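Local atomic coordinates of mannitol dehydrogenase (Pseudomonas fluorescens, PDB entry 1LJ8), a protein that probably catalyses the NAD-dependent interconversion of mannitol and fructose as a long-chain mannitol 2-dehydrogenase. Residues L298-L306 and K355-S363; A333-N342 and R392-A403. All coordinates share one frame; numbering follows the deposited sequence.

Contact 1: residues L298-L306 and K355-S363; sequences LLNGSHLAL and KQTLVDRFS
Leu299 and Leu358 bring the backbones of helices 298-306 and 355-362 to 6.5 Å between their CA atoms, the local axes crossing at -48° with a closest approach of 10.6 Å. This is knobs-into-holes packing in the helical C-terminal domain: Phe362 is the knob, and Leu299, Ser302, His303 and Leu306 form the hole. With CG beside its own backbone N (chi1 -73°), the phenylalanine ring reaches across to the other helix. His303 lies over one face of it as an offset stack, centroids 4.4 Å apart and planes only 11° from parallel, so that NE2 and CD2 sit above the CE2-CZ-CE1 rim. The far rim atom CZ also approaches the backbone carbonyl O of Leu299, which lies in the ring plane at the edge. CB of Ser302 borders the same edge, while CD1 of Leu306 touches CD1 and CE1 of the ring obliquely. The hydroxyl of Ser302 turns back instead, OG donating to Leu298 O, which also accepts from Ser302 N.

Toward the start of both segments the contact becomes aliphatic. The two methyls of Leu358 divide their work, CD1 packing on CB of Leu298 and CD2 on CD1 of Leu299. Lys355 packs its CG against CD1 of Leu298, while its ammonium forms a salt bridge with Asp336. Similarly, the Arg361 guanidinium is committed to Glu259 and Asp230, yet Leu299 CD1 still approaches its NH2 at 3.6 Å. Tightest of all is the aromatic stack, where His303 CD2 lies 3.3 Å from Phe362 CZ.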
loop_
_atom_site.group_PDB
_atom_site.type_symbol
_atom_site.label_atom_id
_atom_site.label_comp_id
_atom_site.label_asym_id
_atom_site.label_seq_id
_atom_site.Cartn_x
_atom_site.Cartn_y
_atom_site.Cartn_z
ATOM N N LEU A 298 -6.856 6.400 -10.593
ATOM C CA LEU A 298 -6.750 7.843 -10.448
ATOM C C LEU A 298 -5.804 8.312 -9.360
ATOM O O LEU A 298 -4.963 9.167 -9.620
ATOM C CB LEU A 298 -8.164 8.449 -10.192
ATOM C CG LEU A 298 -9.145 8.288 -11.376
ATOM C CD1 LEU A 298 -10.568 8.801 -10.905
ATOM C CD2 LEU A 298 -8.630 9.100 -12.599
ATOM N N LEU A 299 -5.933 7.787 -8.144
ATOM C CA LEU A 299 -5.058 8.293 -7.075
ATOM C C LEU A 299 -3.665 7.700 -7.211
ATOM O O LEU A 299 -2.681 8.431 -7.387
ATOM C CB LEU A 299 -5.654 7.974 -5.688
ATOM C CG LEU A 299 -5.015 8.696 -4.490
ATOM C CD1 LEU A 299 -5.991 8.604 -3.278
ATOM C CD2 LEU A 299 -3.640 8.022 -4.131
ATOM N N ASN A 300 -3.559 6.368 -7.191
ATOM C CA ASN A 300 -2.212 5.796 -7.289
ATOM C C ASN A 300 -1.580 6.025 -8.646
ATOM O O ASN A 300 -0.381 6.228 -8.744
ATOM C CB ASN A 300 -2.269 4.313 -6.911
ATOM C CG ASN A 300 -2.773 4.127 -5.472
ATOM O OD1 ASN A 300 -3.947 3.823 -5.236
ATOM N ND2 ASN A 300 -1.891 4.333 -4.503
ATOM N N GLY A 301 -2.382 5.965 -9.711
ATOM C CA GLY A 301 -1.851 6.242 -11.019
ATOM C C GLY A 301 -1.291 7.660 -11.056
ATOM O O GLY A 301 -0.217 7.867 -11.611
ATOM N N SER A 302 -2.007 8.648 -10.493
ATOM C CA SER A 302 -1.497 10.026 -10.509
ATOM C C SER A 302 -0.237 10.146 -9.654
ATOM O O SER A 302 0.706 10.879 -10.021
ATOM C CB SER A 302 -2.578 11.000 -9.987
ATOM O OG SER A 302 -3.580 11.128 -10.978
ATOM N N HIS A 303 -0.214 9.407 -8.533
ATOM C CA HIS A 303 0.979 9.461 -7.649
ATOM C C HIS A 303 2.192 9.050 -8.477
ATOM O O HIS A 303 3.220 9.730 -8.442
ATOM C CB HIS A 303 0.835 8.489 -6.470
ATOM C CG HIS A 303 0.551 9.134 -5.150
ATOM N ND1 HIS A 303 0.244 8.384 -4.025
ATOM C CD2 HIS A 303 0.529 10.434 -4.757
ATOM C CE1 HIS A 303 0.043 9.198 -3.000
ATOM N NE2 HIS A 303 0.210 10.443 -3.414
ATOM N N LEU A 304 2.110 7.924 -9.204
ATOM C CA LEU A 304 3.286 7.520 -10.006
ATOM C C LEU A 304 3.620 8.515 -11.088
ATOM O O LEU A 304 4.800 8.786 -11.368
ATOM C CB LEU A 304 3.132 6.139 -10.654
ATOM C CG LEU A 304 3.178 4.887 -9.806
ATOM C CD1 LEU A 304 3.587 3.696 -10.713
ATOM C CD2 LEU A 304 4.264 5.011 -8.707
ATOM N N ALA A 305 2.591 9.086 -11.707
ATOM C CA ALA A 305 2.850 10.077 -12.758
ATOM C C ALA A 305 3.570 11.313 -12.212
ATOM O O ALA A 305 4.376 11.935 -12.906
ATOM C CB ALA A 305 1.516 10.497 -13.435
ATOM N N LEU A 306 3.288 11.677 -10.974
ATOM C CA LEU A 306 3.966 12.832 -10.379
ATOM C C LEU A 306 5.346 12.558 -9.779
ATOM O O LEU A 306 6.278 13.397 -9.802
ATOM C CB LEU A 306 3.148 13.374 -9.197
ATOM C CG LEU A 306 1.732 13.866 -9.450
ATOM C CD1 LEU A 306 0.984 14.141 -8.097
ATOM C CD2 LEU A 306 1.893 15.153 -10.282
ATOM N N LYS A 355 -12.041 13.531 -8.692
ATOM C CA LYS A 355 -10.721 13.925 -9.183
ATOM C C LYS A 355 -10.285 15.254 -8.563
ATOM O O LYS A 355 -9.114 15.444 -8.236
ATOM C CB LYS A 355 -10.696 13.989 -10.728
ATOM C CG LYS A 355 -10.802 12.614 -11.383
ATOM C CD LYS A 355 -10.819 12.728 -12.919
ATOM C CE LYS A 355 -12.214 13.167 -13.455
ATOM N NZ LYS A 355 -12.133 13.269 -14.929
ATOM N N GLN A 356 -11.216 16.191 -8.374
ATOM C CA GLN A 356 -10.832 17.420 -7.700
ATOM C C GLN A 356 -10.404 17.144 -6.237
ATOM O O GLN A 356 -9.445 17.747 -5.760
ATOM C CB GLN A 356 -11.979 18.468 -7.721
ATOM C CG GLN A 356 -11.568 19.820 -7.055
ATOM C CD GLN A 356 -10.357 20.500 -7.693
ATOM O OE1 GLN A 356 -10.292 20.632 -8.908
ATOM N NE2 GLN A 356 -9.388 20.917 -6.880
ATOM N N THR A 357 -11.075 16.228 -5.542
ATOM C CA THR A 357 -10.646 15.966 -4.169
ATOM C C THR A 357 -9.225 15.357 -4.160
ATOM O O THR A 357 -8.492 15.562 -3.200
ATOM C CB THR A 357 -11.626 15.067 -3.400
ATOM O OG1 THR A 357 -11.685 13.763 -3.998
ATOM C CG2 THR A 357 -13.037 15.697 -3.374
ATOM N N LEU A 358 -8.816 14.649 -5.228
ATOM C CA LEU A 358 -7.446 14.098 -5.237
ATOM C C LEU A 358 -6.470 15.250 -5.343
ATOM O O LEU A 358 -5.428 15.279 -4.665
ATOM C CB LEU A 358 -7.252 13.097 -6.401
ATOM C CG LEU A 358 -8.176 11.874 -6.303
ATOM C CD1 LEU A 358 -7.873 10.959 -7.487
ATOM C CD2 LEU A 358 -8.000 11.120 -4.985
ATOM N N VAL A 359 -6.790 16.228 -6.186
ATOM C CA VAL A 359 -5.914 17.373 -6.301
ATOM C C VAL A 359 -5.834 18.063 -4.933
ATOM O O VAL A 359 -4.748 18.415 -4.482
ATOM C CB VAL A 359 -6.415 18.364 -7.385
ATOM C CG1 VAL A 359 -5.592 19.659 -7.349
ATOM C CG2 VAL A 359 -6.294 17.697 -8.733
ATOM N N ASP A 360 -6.982 18.231 -4.275
ATOM C CA ASP A 360 -7.015 18.896 -2.958
ATOM C C ASP A 360 -6.170 18.135 -1.921
ATOM O O ASP A 360 -5.386 18.718 -1.171
ATOM C CB ASP A 360 -8.432 18.969 -2.384
ATOM C CG ASP A 360 -9.402 19.847 -3.225
ATOM O OD1 ASP A 360 -8.930 20.737 -3.962
ATOM O OD2 ASP A 360 -10.635 19.618 -3.128
ATOM N N ARG A 361 -6.366 16.813 -1.869
ATOM C CA ARG A 361 -5.607 15.998 -0.892
ATOM C C ARG A 361 -4.103 15.973 -1.179
ATOM O O ARG A 361 -3.271 16.053 -0.253
ATOM C CB ARG A 361 -6.189 14.577 -0.843
ATOM C CG ARG A 361 -7.566 14.549 -0.165
ATOM C CD ARG A 361 -8.283 13.202 -0.434
ATOM N NE ARG A 361 -7.423 12.092 0.026
ATOM C CZ ARG A 361 -7.546 10.824 -0.404
ATOM N NH1 ARG A 361 -8.493 10.500 -1.293
ATOM N NH2 ARG A 361 -6.711 9.882 0.052
ATOM N N PHE A 362 -3.722 15.907 -2.446
ATOM C CA PHE A 362 -2.286 15.931 -2.732
ATOM C C PHE A 362 -1.678 17.319 -2.466
ATOM O O PHE A 362 -0.477 17.440 -2.315
ATOM C CB PHE A 362 -1.985 15.607 -4.208
ATOM C CG PHE A 362 -2.167 14.161 -4.595
ATOM C CD1 PHE A 362 -1.834 13.765 -5.892
ATOM C CD2 PHE A 362 -2.685 13.220 -3.722
ATOM C CE1 PHE A 362 -2.022 12.436 -6.308
ATOM C CE2 PHE A 362 -2.892 11.882 -4.119
ATOM C CZ PHE A 362 -2.557 11.497 -5.419
ATOM N N SER A 363 -2.521 18.363 -2.445
ATOM C CA SER A 363 -2.064 19.743 -2.208
ATOM C C SER A 363 -1.899 20.058 -0.728
ATOM O O SER A 363 -1.419 21.152 -0.356
ATOM C CB SER A 363 -3.049 20.742 -2.866
ATOM O OG SER A 363 -3.133 20.495 -4.273
#

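Contact 2: residues A333-N342 and R392-A403; sequences AYMDLDVTPN and RLIADGRETERA
Asp338 and Arg402 form a side-on salt bridge: NH2 of the arginine donates to OD1 and NE to OD2, each at 2.9 Å. The NH2 bond is the straighter, at 168°; both oxygens are met on their syn sides, with the carboxylate and guanidinium planes 24° apart. A bend at chi3 (-74°) turns this guanidinium broadside to Leu337, whose CD1 lies 3.7 Å above its centre. An alanine in place of Arg402 would probably leave the Asp338 carboxylate without its paired charge and open a gap beside Ala333 and Leu337. Water 2 donates to Asp338 OD2 and to Glu399 O and accepts from Ala403 N, tying the carboxylate to the backbone of 392-403.

A second arginine takes up backbone carbonyls of the last turn of helix 325-339. Arg398 NH2 donates to Leu337 O at 3.1 Å and more weakly to Asp338 O, while NH1 reaches Asn342 OD1 at 2.8 Å. NH1 also meets the anti lone pair of Asp396 OD2, an oxygen shared with Arg392 NE, so one carboxylate joins two guanidinium groups. Over the Arg398 guanidinium sits CD2 of Leu393 from its own segment. Asn342 slides antiparallel past Arg392; Asn342 OD1 lies over the Arg392 guanidinium and 3.4 Å from Arg392 CG.

Farther out, Arg402 enters as a knob among Ala333, Tyr334, Leu337 and Asp338, and the Tyr334 ring presents its edge to CB of Ala403. A Schellman motif at Gly397 ends helix 387-396 and Glu399 OE1 caps helix 401-413 at Glu401 N, their short link packing on helix 325-339 in the C-terminal domain.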
loop_
_atom_site.group_PDB
_atom_site.type_symbol
_atom_site.label_atom_id
_atom_site.label_comp_id
_atom_site.label_asym_id
_atom_site.label_seq_id
_atom_site.Cartn_x
_atom_site.Cartn_y
_atom_site.Cartn_z
ATOM N N ALA A 333 -4.593 16.107 -16.946
ATOM C CA ALA A 333 -4.712 15.556 -18.306
ATOM C C ALA A 333 -4.661 14.017 -18.251
ATOM O O ALA A 333 -5.416 13.327 -18.921
ATOM C CB ALA A 333 -3.580 16.083 -19.193
ATOM N N TYR A 334 -3.733 13.479 -17.458
ATOM C CA TYR A 334 -3.638 12.034 -17.320
ATOM C C TYR A 334 -4.952 11.463 -16.765
ATOM O O TYR A 334 -5.506 10.474 -17.321
ATOM C CB TYR A 334 -2.449 11.666 -16.396
ATOM C CG TYR A 334 -2.314 10.191 -16.142
ATOM C CD1 TYR A 334 -1.790 9.345 -17.118
ATOM C CD2 TYR A 334 -2.697 9.631 -14.917
ATOM C CE1 TYR A 334 -1.657 7.988 -16.901
ATOM C CE2 TYR A 334 -2.531 8.242 -14.679
ATOM C CZ TYR A 334 -2.013 7.440 -15.689
ATOM O OH TYR A 334 -1.842 6.080 -15.544
HETATM N N MSE A 335 -5.481 12.068 -15.689
HETATM C CA MSE A 335 -6.739 11.588 -15.072
HETATM C C MSE A 335 -7.940 11.743 -16.038
HETATM O O MSE A 335 -8.736 10.818 -16.220
HETATM C CB MSE A 335 -7.077 12.376 -13.795
HETATM C CG MSE A 335 -6.150 12.067 -12.651
HETATM SE SE MSE A 335 -6.881 12.722 -10.965
HETATM C CE MSE A 335 -7.006 14.618 -11.371
ATOM N N ASP A 336 -8.056 12.922 -16.638
ATOM C CA ASP A 336 -9.207 13.185 -17.506
ATOM C C ASP A 336 -9.208 12.494 -18.851
ATOM O O ASP A 336 -10.246 11.983 -19.283
ATOM C CB ASP A 336 -9.367 14.692 -17.789
ATOM C CG ASP A 336 -9.674 15.503 -16.553
ATOM O OD1 ASP A 336 -10.174 14.969 -15.546
ATOM O OD2 ASP A 336 -9.413 16.721 -16.574
ATOM N N LEU A 337 -8.052 12.454 -19.512
ATOM C CA LEU A 337 -8.013 11.895 -20.865
ATOM C C LEU A 337 -7.592 10.446 -20.979
ATOM O O LEU A 337 -8.018 9.735 -21.894
ATOM C CB LEU A 337 -7.072 12.718 -21.727
ATOM C CG LEU A 337 -7.337 14.231 -21.725
ATOM C CD1 LEU A 337 -6.191 14.939 -22.434
ATOM C CD2 LEU A 337 -8.685 14.511 -22.423
ATOM N N ASP A 338 -6.767 9.987 -20.035
ATOM C CA ASP A 338 -6.270 8.618 -20.142
ATOM C C ASP A 338 -6.980 7.622 -19.257
ATOM O O ASP A 338 -7.359 6.549 -19.732
ATOM C CB ASP A 338 -4.742 8.580 -19.872
ATOM C CG ASP A 338 -3.946 9.483 -20.843
ATOM O OD1 ASP A 338 -4.410 9.630 -22.007
ATOM O OD2 ASP A 338 -2.868 10.030 -20.461
ATOM N N VAL A 339 -7.187 7.979 -17.992
ATOM C CA VAL A 339 -7.818 7.038 -17.066
ATOM C C VAL A 339 -9.345 7.053 -17.047
ATOM O O VAL A 339 -9.970 6.008 -17.121
ATOM C CB VAL A 339 -7.291 7.297 -15.579
ATOM C CG1 VAL A 339 -7.985 6.325 -14.587
ATOM C CG2 VAL A 339 -5.725 7.152 -15.551
ATOM N N THR A 340 -9.934 8.242 -16.938
ATOM C CA THR A 340 -11.389 8.341 -16.795
ATOM C C THR A 340 -12.226 7.554 -17.779
ATOM O O THR A 340 -13.152 6.834 -17.369
ATOM C CB THR A 340 -11.835 9.855 -16.745
ATOM O OG1 THR A 340 -11.324 10.455 -15.541
ATOM C CG2 THR A 340 -13.361 9.962 -16.712
ATOM N N PRO A 341 -11.913 7.631 -19.080
ATOM C CA PRO A 341 -12.724 6.872 -20.058
ATOM C C PRO A 341 -12.683 5.361 -19.858
ATOM O O PRO A 341 -13.491 4.624 -20.450
ATOM C CB PRO A 341 -12.092 7.228 -21.416
ATOM C CG PRO A 341 -11.419 8.566 -21.197
ATOM C CD PRO A 341 -10.839 8.393 -19.758
ATOM N N ASN A 342 -11.723 4.879 -19.078
ATOM C CA ASN A 342 -11.572 3.432 -18.899
ATOM C C ASN A 342 -12.328 2.886 -17.682
ATOM O O ASN A 342 -12.415 1.654 -17.493
ATOM C CB ASN A 342 -10.086 3.053 -18.670
ATOM C CG ASN A 342 -9.129 3.674 -19.683
ATOM O OD1 ASN A 342 -9.541 4.132 -20.743
ATOM N ND2 ASN A 342 -7.830 3.681 -19.347
ATOM N N ARG A 392 -4.786 -0.350 -22.035
ATOM C CA ARG A 392 -6.068 0.053 -22.609
ATOM C C ARG A 392 -5.818 1.111 -23.691
ATOM O O ARG A 392 -6.457 1.123 -24.742
ATOM C CB ARG A 392 -6.984 0.593 -21.488
ATOM C CG ARG A 392 -8.283 1.272 -21.959
ATOM C CD ARG A 392 -9.197 0.254 -22.722
ATOM N NE ARG A 392 -10.533 0.837 -22.865
ATOM C CZ ARG A 392 -11.485 0.755 -21.925
ATOM N NH1 ARG A 392 -11.262 0.101 -20.790
ATOM N NH2 ARG A 392 -12.645 1.386 -22.108
ATOM N N LEU A 393 -4.887 2.025 -23.448
ATOM C CA LEU A 393 -4.616 3.037 -24.469
ATOM C C LEU A 393 -4.065 2.376 -25.733
ATOM O O LEU A 393 -4.443 2.739 -26.856
ATOM C CB LEU A 393 -3.607 4.079 -23.963
ATOM C CG LEU A 393 -4.015 4.848 -22.683
ATOM C CD1 LEU A 393 -2.897 5.814 -22.211
ATOM C CD2 LEU A 393 -5.292 5.642 -22.987
ATOM N N ILE A 394 -3.208 1.376 -25.552
ATOM C CA ILE A 394 -2.630 0.667 -26.694
ATOM C C ILE A 394 -3.756 -0.060 -27.443
ATOM O O ILE A 394 -3.886 0.087 -28.657
ATOM C CB ILE A 394 -1.553 -0.340 -26.237
ATOM C CG1 ILE A 394 -0.296 0.433 -25.781
ATOM C CG2 ILE A 394 -1.193 -1.327 -27.424
ATOM C CD1 ILE A 394 0.710 -0.485 -25.038
ATOM N N ALA A 395 -4.588 -0.792 -26.722
ATOM C CA ALA A 395 -5.691 -1.531 -27.373
ATOM C C ALA A 395 -6.668 -0.629 -28.095
ATOM O O ALA A 395 -7.227 -1.039 -29.126
ATOM C CB ALA A 395 -6.454 -2.371 -26.349
ATOM N N ASP A 396 -6.906 0.567 -27.564
ATOM C CA ASP A 396 -7.854 1.474 -28.177
ATOM C C ASP A 396 -7.255 2.324 -29.289
ATOM O O ASP A 396 -7.998 3.026 -29.978
ATOM C CB ASP A 396 -8.447 2.458 -27.155
ATOM C CG ASP A 396 -9.410 1.819 -26.179
ATOM O OD1 ASP A 396 -9.911 0.690 -26.427
ATOM O OD2 ASP A 396 -9.677 2.479 -25.162
ATOM N N GLY A 397 -5.928 2.305 -29.429
ATOM C CA GLY A 397 -5.272 3.125 -30.425
ATOM C C GLY A 397 -5.311 4.570 -29.973
ATOM O O GLY A 397 -5.309 5.454 -30.815
ATOM N N ARG A 398 -5.386 4.820 -28.657
ATOM C CA ARG A 398 -5.415 6.192 -28.103
ATOM C C ARG A 398 -3.987 6.694 -27.808
ATOM O O ARG A 398 -3.054 5.902 -27.743
ATOM C CB ARG A 398 -6.271 6.244 -26.831
ATOM C CG ARG A 398 -7.786 6.204 -27.142
ATOM C CD ARG A 398 -8.595 5.645 -25.990
ATOM N NE ARG A 398 -8.513 6.475 -24.789
ATOM C CZ ARG A 398 -8.653 5.979 -23.561
ATOM N NH1 ARG A 398 -8.875 4.670 -23.403
ATOM N NH2 ARG A 398 -8.579 6.785 -22.501
ATOM N N GLU A 399 -3.840 8.000 -27.626
ATOM C CA GLU A 399 -2.516 8.622 -27.402
ATOM C C GLU A 399 -1.848 8.027 -26.163
ATOM O O GLU A 399 -2.471 8.023 -25.108
ATOM C CB GLU A 399 -2.702 10.135 -27.201
ATOM C CG GLU A 399 -1.445 10.951 -26.727
ATOM C CD GLU A 399 -0.247 10.967 -27.724
ATOM O OE1 GLU A 399 0.607 10.016 -27.763
ATOM O OE2 GLU A 399 -0.159 11.963 -28.497
ATOM N N THR A 400 -0.609 7.543 -26.279
ATOM C CA THR A 400 0.057 6.978 -25.081
ATOM C C THR A 400 1.117 7.885 -24.475
ATOM O O THR A 400 1.700 7.541 -23.441
ATOM C CB THR A 400 0.769 5.629 -25.388
ATOM O OG1 THR A 400 1.833 5.834 -26.333
ATOM C CG2 THR A 400 -0.241 4.598 -25.948
ATOM N N GLU A 401 1.359 9.028 -25.100
ATOM C CA GLU A 401 2.448 9.893 -24.670
ATOM C C GLU A 401 2.502 10.286 -23.203
ATOM O O GLU A 401 3.585 10.249 -22.603
ATOM C CB GLU A 401 2.484 11.166 -25.508
ATOM C CG GLU A 401 3.888 11.693 -25.641
ATOM C CD GLU A 401 4.461 11.320 -27.001
ATOM O OE1 GLU A 401 3.878 10.429 -27.683
ATOM O OE2 GLU A 401 5.482 11.902 -27.372
ATOM N N ARG A 402 1.368 10.698 -22.631
ATOM C CA ARG A 402 1.405 11.078 -21.218
ATOM C C ARG A 402 1.733 9.886 -20.343
ATOM O O ARG A 402 2.453 10.039 -19.346
ATOM C CB ARG A 402 0.081 11.656 -20.753
ATOM C CG ARG A 402 -0.304 13.051 -21.392
ATOM C CD ARG A 402 -1.740 13.401 -20.996
ATOM N NE ARG A 402 -2.685 12.571 -21.751
ATOM C CZ ARG A 402 -3.104 12.832 -22.990
ATOM N NH1 ARG A 402 -2.705 13.923 -23.659
ATOM N NH2 ARG A 402 -3.876 11.957 -23.610
ATOM N N ALA A 403 1.198 8.710 -20.679
ATOM C CA ALA A 403 1.470 7.523 -19.841
ATOM C C ALA A 403 2.890 7.027 -20.069
ATOM O O ALA A 403 3.561 6.531 -19.146
ATOM C CB ALA A 403 0.453 6.409 -20.157
HETATM O O HOH W 1 -7.485 9.201 -25.214
HETATM O O HOH W 2 -1.258 9.104 -22.664
HETATM O O HOH W 3 -5.001 8.935 -24.359
HETATM O O HOH W 4 -14.477 1.619 -20.161
#

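How the contacts relate
Contact 1 and contact 2 lie with their centres 16 Å apart in the same helical C-terminal domain, and their segments alternate along the chain. Segment 333-342, the last part of helix 325-339 and the 3-10 turn after it, joins them. Lys355 NZ bridges to Asp336 OD1 at 2.7 Å and probably also bonds to Thr340 OG1, and Leu298 CD2 packs on Val339 CG1 at 3.5 Å. Met335, present as selenomethionine, touches Leu298 and Ser302 on one helix and Lys355, Leu358 and Val359 on the other. Contact 1 is the one near the cofactor: the His303 side chain is about 6 Å from the bound NAD, without touching it, whereas contact 2 lies away from the NAD site.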